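Local atomic coordinates of sarcolemmal membrane-associated protein (Homo sapiens, PDB entry 6AR0), a protein that associates with the STRIPAK phosphatase-kinase core, forming an extended complex that dephosphorylates STK3 and inhibits Hippo signaling, represented here by its N-terminal FHA domain. Residues F67-T72 with D101-G106. Residues are numbered along the deposited sequence; the frame is centred on the assembly and turned at random.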
ATOM      1  N   PHE A  67       6.751  11.388  -2.313  1.00  8.60           N
ATOM      2  CA  PHE A  67       6.417  10.093  -1.753  1.00  7.36           C
ATOM      3  C   PHE A  67       6.419   9.066  -2.876  1.00  6.74           C
ATOM      4  O   PHE A  67       5.999   9.358  -4.010  1.00  7.57           O
ATOM      5  CB  PHE A  67       5.015  10.130  -1.136  1.00  7.26           C
ATOM      6  CG  PHE A  67       4.884  11.014   0.070  1.00  8.91           C
ATOM      7  CD1 PHE A  67       4.870  10.478   1.343  1.00  9.34           C
ATOM      8  CD2 PHE A  67       4.737  12.381  -0.070  1.00 10.22           C
ATOM      9  CE1 PHE A  67       4.727  11.303   2.455  1.00 12.47           C
ATOM     10  CE2 PHE A  67       4.599  13.203   1.039  1.00 11.81           C
ATOM     11  CZ  PHE A  67       4.578  12.657   2.285  1.00 13.80           C
ATOM     12  N   TYR A  68       6.816   7.836  -2.542  1.00  6.50           N
ATOM     13  CA  TYR A  68       6.934   6.787  -3.536  1.00  6.38           C
ATOM     14  C   TYR A  68       6.381   5.466  -3.038  1.00  6.55           C
ATOM     15  O   TYR A  68       6.406   5.157  -1.844  1.00  7.06           O
ATOM     16  CB  TYR A  68       8.391   6.532  -3.911  1.00  7.77           C
ATOM     17  CG  TYR A  68       9.016   7.692  -4.621  1.00  8.31           C
ATOM     18  CD1 TYR A  68       8.906   7.816  -6.001  1.00 10.17           C
ATOM     19  CD2 TYR A  68       9.688   8.669  -3.928  1.00  9.28           C
ATOM     20  CE1 TYR A  68       9.468   8.866  -6.675  1.00 14.19           C
ATOM     21  CE2 TYR A  68      10.269   9.744  -4.596  1.00 12.79           C
ATOM     22  CZ  TYR A  68      10.145   9.828  -5.972  1.00 12.88           C
ATOM     23  OH  TYR A  68      10.706  10.868  -6.672  1.00 19.11           O
ATOM     24  N   LEU A  69       5.943   4.665  -3.999  1.00  6.81           N
ATOM     25  CA  LEU A  69       5.529   3.287  -3.814  1.00  6.86           C
ATOM     26  C   LEU A  69       6.270   2.419  -4.821  1.00  7.01           C
ATOM     27  O   LEU A  69       6.415   2.797  -5.990  1.00  8.75           O
ATOM     28  CB  LEU A  69       4.017   3.190  -4.045  1.00  7.50           C
ATOM     29  CG  LEU A  69       3.331   1.839  -3.875  1.00  7.26           C
ATOM     30  CD1 LEU A  69       3.477   1.328  -2.454  1.00  8.79           C
ATOM     31  CD2 LEU A  69       1.857   1.946  -4.251  1.00  8.41           C
ATOM     32  N   GLN A  70       6.755   1.262  -4.375  1.00  7.32           N
ATOM     33  CA  GLN A  70       7.465   0.335  -5.242  1.00  7.74           C
ATOM     34  C   GLN A  70       6.963  -1.076  -4.991  1.00  7.60           C
ATOM     35  O   GLN A  70       6.901  -1.523  -3.840  1.00  8.50           O
ATOM     36  CB  GLN A  70       8.966   0.403  -4.960  1.00  8.90           C
ATOM     37  CG  GLN A  70       9.783  -0.497  -5.840  1.00 10.28           C
ATOM     38  CD  GLN A  70      11.252  -0.294  -5.612  1.00 13.52           C
ATOM     39  OE1 GLN A  70      11.687  -0.036  -4.486  1.00 15.57           O
ATOM     40  NE2 GLN A  70      12.031  -0.390  -6.674  1.00 14.43           N
ATOM     41  N   ASP A  71       6.644  -1.794  -6.064  1.00  7.82           N
ATOM     42  CA  ASP A  71       6.290  -3.202  -5.949  1.00  7.90           C
ATOM     43  C   ASP A  71       7.575  -4.015  -5.839  1.00  9.45           C
ATOM     44  O   ASP A  71       8.484  -3.860  -6.664  1.00 10.03           O
ATOM     45  CB  ASP A  71       5.485  -3.640  -7.173  1.00  9.23           C
ATOM     46  CG  ASP A  71       5.008  -5.065  -7.070  1.00  9.22           C
ATOM     47  OD1 ASP A  71       5.868  -5.969  -6.992  1.00 10.21           O
ATOM     48  OD2 ASP A  71       3.768  -5.248  -7.034  1.00  9.28           O
ATOM     49  N   THR A  72       7.672  -4.846  -4.804  1.00  9.26           N
ATOM     50  CA  THR A  72       8.873  -5.654  -4.558  1.00 11.09           C
ATOM     51  C   THR A  72       8.637  -7.122  -4.923  1.00 10.19           C
ATOM     52  O   THR A  72       8.768  -8.031  -4.108  1.00 12.45           O
ATOM     53  CB  THR A  72       9.325  -5.495  -3.107  1.00 10.40           C
ATOM     54  OG1 THR A  72       8.283  -5.915  -2.220  1.00 10.29           O
ATOM     55  CG2 THR A  72       9.677  -4.064  -2.796  1.00 11.59           C
ATOM     56  N   ASP A 101      -4.542   9.480  -3.951  1.00  7.87           N
ATOM     57  CA  ASP A 101      -4.454   8.300  -4.790  1.00  7.65           C
ATOM     58  C   ASP A 101      -5.207   7.129  -4.163  1.00  7.27           C
ATOM     59  O   ASP A 101      -5.334   6.999  -2.940  1.00  8.84           O
ATOM     60  CB  ASP A 101      -3.001   7.881  -4.996  1.00  7.28           C
ATOM     61  CG  ASP A 101      -2.253   8.722  -6.002  1.00  7.15           C
ATOM     62  OD1 ASP A 101      -2.875   9.505  -6.750  1.00  8.71           O
ATOM     63  OD2 ASP A 101      -1.005   8.561  -6.042  1.00  7.77           O
ATOM     64  N   ILE A 102      -5.691   6.254  -5.035  1.00  7.85           N
ATOM     65  CA  ILE A 102      -6.263   4.971  -4.643  1.00  7.95           C
ATOM     66  C   ILE A 102      -5.199   3.912  -4.903  1.00  7.38           C
ATOM     67  O   ILE A 102      -4.765   3.718  -6.041  1.00  8.54           O
ATOM     68  CB  ILE A 102      -7.548   4.658  -5.423  1.00  9.50           C
ATOM     69  CG1 ILE A 102      -8.588   5.768  -5.224  1.00 12.20           C
ATOM     70  CG2 ILE A 102      -8.088   3.292  -5.017  1.00 11.58           C
ATOM     71  CD1 ILE A 102      -8.948   6.024  -3.790  1.00 19.38           C
ATOM     72  N   ILE A 103      -4.759   3.241  -3.854  1.00  7.09           N
ATOM     73  CA  ILE A 103      -3.669   2.275  -3.914  1.00  7.48           C
ATOM     74  C   ILE A 103      -4.239   0.893  -3.641  1.00  7.85           C
ATOM     75  O   ILE A 103      -4.993   0.712  -2.682  1.00  9.70           O
ATOM     76  CB  ILE A 103      -2.640   2.628  -2.821  1.00 12.10           C
ATOM     77  CG1 ILE A 103      -2.178   4.079  -2.939  1.00 12.34           C
ATOM     78  CG2 ILE A 103      -1.488   1.655  -2.801  1.00 11.50           C
ATOM     79  CD1 ILE A 103      -1.542   4.334  -4.223  1.00 11.97           C
ATOM     80  N   GLN A 104      -3.852  -0.090  -4.446  1.00  8.11           N
ATOM     81  CA  GLN A 104      -4.378  -1.444  -4.328  1.00  7.49           C
ATOM     82  C   GLN A 104      -3.232  -2.441  -4.247  1.00  7.64           C
ATOM     83  O   GLN A 104      -2.266  -2.352  -5.004  1.00  8.30           O
ATOM     84  CB  GLN A 104      -5.287  -1.764  -5.517  1.00  8.15           C
ATOM     85  CG  GLN A 104      -5.814  -3.180  -5.526  1.00  9.38           C
ATOM     86  CD  GLN A 104      -6.772  -3.417  -6.666  1.00 10.57           C
ATOM     87  OE1 GLN A 104      -7.633  -2.572  -6.940  1.00 13.06           O
ATOM     88  NE2 GLN A 104      -6.652  -4.557  -7.337  1.00 11.53           N
ATOM     89  N   PHE A 105      -3.352  -3.395  -3.331  1.00  8.07           N
ATOM     90  CA  PHE A 105      -2.396  -4.489  -3.186  1.00  8.01           C
ATOM     91  C   PHE A 105      -3.141  -5.792  -3.424  1.00  8.59           C
ATOM     92  O   PHE A 105      -4.098  -6.114  -2.710  1.00  8.90           O
ATOM     93  CB  PHE A 105      -1.754  -4.495  -1.802  1.00  8.64           C
ATOM     94  CG  PHE A 105      -1.198  -3.165  -1.400  1.00  7.93           C
ATOM     95  CD1 PHE A 105      -0.160  -2.587  -2.109  1.00  9.22           C
ATOM     96  CD2 PHE A 105      -1.737  -2.452  -0.341  1.00  9.92           C
ATOM     97  CE1 PHE A 105       0.348  -1.348  -1.748  1.00  9.84           C
ATOM     98  CE2 PHE A 105      -1.233  -1.211   0.016  1.00 10.70           C
ATOM     99  CZ  PHE A 105      -0.205  -0.661  -0.684  1.00 10.27           C
ATOM    100  N   GLY A 106      -2.685  -6.545  -4.419  1.00 12.15           N
ATOM    101  CA  GLY A 106      -3.362  -7.753  -4.842  1.00 11.98           C
ATOM    102  C   GLY A 106      -4.533  -7.446  -5.756  1.00 11.89           C
ATOM    103  O   GLY A 106      -4.796  -6.301  -6.138  1.00 12.01           O
TER
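Leu-69 meets Ile-103 and Phe-105 in a small, fully buried apolar contact between the two facing sheets of the domain. Residues 67-72 belong to the mixed sheet, where strand 66-71 runs between strands 56-61 and 95-97; residues 101-106 carry strand 102-105 of the other sheet, flanked by strands 78-80 and 117-128. The backbones stay well apart, with 9.3 Å from Leu-69 CA to Ile-103 CA, and no hydrogen bond joins the two segments; side chains alone bridge the gap.

Leu-69 does this with a forked end. Its CG lies anti to the backbone N (chi1 -179°), which carries it toward the other sheet, and chi2 of 62° then sets CD2 toward Ile-103 and CD1 toward Phe-105. CD2 meets Ile-103 tip to tip, 3.7 Å from Ile-103 CG2, while Ile-103 CD1 also lies near this methyl, at 4.2 Å from Leu-69 CD2. The other branch, CD1, comes to the rim of the Phe-105 ring, close to the ring plane, with Leu-69 CD1 4.2 Å from Phe-105 CE1. It is thus an edge contact, with the methyl beside the ring instead of over its face.

Ile-97 touches both Leu-69 and Ile-103, and Ile-80 and Ile-125 pack on Ile-103 from the strands beside it, so the contact is part of a wider apolar core. Asp-71 OD2, further along the segment, accepts hydrogen bonds from the hydroxyls of Ser-74 and Thr-78, the latter on strand 78-80. Gln-104, whose CB points away from residues 67-72, reaches forward along its own strand, and its NE2 donates to Gly-106 O at 2.8 Å. The Leu-69 contact is one piece of the inter-sheet core of the two-sheet beta sandwich, the fold of FHA domains.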